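Local coordinates for protein hemin degrading factor (Pseudomonas aeruginosa, PDB 4MF9) that binds heme and probably both traffics and degrades it, at residues A202-G207 against T229-L234. Residues are numbered along the deposited sequence; the frame is centred on the assembly and turned at random.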
# COMPACT_ATOMS: atom_id res chain seq x y z
N ALA A 202 -25.34 13.61 13.56
CA ALA A 202 -25.09 14.12 14.89
C ALA A 202 -24.34 13.13 15.78
O ALA A 202 -23.43 13.46 16.46
CB ALA A 202 -26.41 14.59 15.49
N ALA A 203 -24.73 11.89 15.70
CA ALA A 203 -24.01 10.87 16.42
C ALA A 203 -22.59 10.71 15.92
O ALA A 203 -21.72 10.70 16.69
CB ALA A 203 -24.75 9.54 16.33
N LEU A 204 -22.43 10.70 14.63
CA LEU A 204 -21.12 10.59 14.03
C LEU A 204 -20.23 11.74 14.46
O LEU A 204 -19.18 11.49 14.94
CB LEU A 204 -21.32 10.69 12.54
CG LEU A 204 -20.27 10.31 11.52
CD1 LEU A 204 -20.36 11.18 10.32
CD2 LEU A 204 -18.90 10.17 12.05
N ARG A 205 -20.73 12.93 14.39
CA ARG A 205 -20.02 14.12 14.87
C ARG A 205 -19.73 14.06 16.35
O ARG A 205 -18.66 14.41 16.79
CB ARG A 205 -20.82 15.37 14.57
CG ARG A 205 -20.87 15.86 13.16
CD ARG A 205 -21.66 17.17 13.06
NE ARG A 205 -20.70 18.21 12.74
CZ ARG A 205 -20.37 19.25 13.48
NH1 ARG A 205 -20.96 19.52 14.64
NH2 ARG A 205 -19.45 20.06 13.03
N GLU A 206 -20.70 13.58 17.12
CA GLU A 206 -20.45 13.45 18.53
C GLU A 206 -19.32 12.50 18.84
O GLU A 206 -18.39 12.85 19.53
CB GLU A 206 -21.73 13.03 19.25
CG GLU A 206 -21.55 12.97 20.74
CD GLU A 206 -22.85 12.79 21.54
OE1 GLU A 206 -23.96 12.84 20.99
OE2 GLU A 206 -22.68 12.59 22.72
N GLY A 207 -19.35 11.34 18.21
CA GLY A 207 -18.28 10.37 18.32
C GLY A 207 -16.96 10.88 17.79
O GLY A 207 -15.89 10.58 18.36
N THR A 229 -15.44 8.74 2.77
CA THR A 229 -15.67 10.04 2.12
C THR A 229 -16.98 10.63 2.60
O THR A 229 -17.12 11.84 2.78
CB THR A 229 -15.68 9.91 0.59
OG1 THR A 229 -16.69 8.98 0.18
CG2 THR A 229 -14.33 9.41 0.12
N GLN A 230 -17.96 9.77 2.79
CA GLN A 230 -19.26 10.15 3.30
C GLN A 230 -19.17 10.77 4.68
O GLN A 230 -19.78 11.76 4.90
CB GLN A 230 -20.14 8.93 3.36
CG GLN A 230 -21.56 9.11 3.77
CD GLN A 230 -22.36 7.85 3.55
OE1 GLN A 230 -21.97 6.79 3.98
NE2 GLN A 230 -23.47 7.98 2.91
N ALA A 231 -18.39 10.19 5.57
CA ALA A 231 -18.23 10.77 6.91
C ALA A 231 -17.51 12.12 6.86
O ALA A 231 -17.84 13.02 7.62
CB ALA A 231 -17.49 9.81 7.81
N LEU A 232 -16.51 12.25 5.99
CA LEU A 232 -15.78 13.51 5.84
C LEU A 232 -16.75 14.61 5.41
O LEU A 232 -16.73 15.72 5.95
CB LEU A 232 -14.66 13.37 4.81
CG LEU A 232 -13.61 12.30 5.09
CD1 LEU A 232 -12.48 12.33 4.07
CD2 LEU A 232 -13.08 12.44 6.50
N ARG A 233 -17.61 14.28 4.48
CA ARG A 233 -18.63 15.13 3.94
C ARG A 233 -19.61 15.58 5.03
O ARG A 233 -20.11 16.66 5.00
CB ARG A 233 -19.46 14.31 3.00
CG ARG A 233 -20.05 15.04 1.86
CD ARG A 233 -20.09 14.24 0.59
NE ARG A 233 -20.92 13.06 0.63
CZ ARG A 233 -20.50 11.87 0.22
NH1 ARG A 233 -19.28 11.73 -0.21
NH2 ARG A 233 -21.28 10.84 0.26
N LEU A 234 -19.92 14.68 5.95
CA LEU A 234 -20.94 14.95 6.96
C LEU A 234 -20.35 15.49 8.26
O LEU A 234 -21.07 15.91 9.16
CB LEU A 234 -21.74 13.68 7.26
CG LEU A 234 -22.46 12.98 6.11
CD1 LEU A 234 -23.14 11.71 6.60
CD2 LEU A 234 -23.48 13.89 5.46
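The guanidinium of R205 is the flat group at this helix-helix contact, and the carbonyl oxygen of L234 lies at its edge, near its plane. No hydrogen bond joins the two; the nearer approach is made by the aliphatic part of the arginine, with R205 CG 4.0 Å from L234 O. The bend at chi3 (111°) carries the guanidinium beyond this carbonyl, leaving CG and CD alongside it, and its polar partners lie just beyond: NE donates to the carbonyl oxygen of A235, and NH2 forms a salt bridge with E238. On the other helix, the R233 guanidinium has one face over CA of Q230, one turn earlier, which is 3.6 Å above the plane and offset toward the rim; its NH2 pairs with D196.

Beside the arginine, the interface is purely apolar. L204 carries CG anti to its own amide nitrogen (chi1 -165°), which sends the side chain across to the second helix. L204 CD1 does the touching, 4.0 Å from A231 CA. L234 CB lies 4.2 Å from L204 CD1. One branch of a single leucine thus rests between two residues three positions apart, and the small A231 lets it approach the helix backbone.

The axes of segments 202-207 and 229-234 cross almost perpendicularly (-89°), 10.4 Å apart at closest approach, and the meeting is confined to two adjacent residues of one helix and one turn of the other. L232 seats helix 228-235 on strands 307-313 and 320-326, beside the heme pocket; helix 201-210 is joined to it through this contact and helix 217-224, whose H224 meets A203 and L221 meets A231.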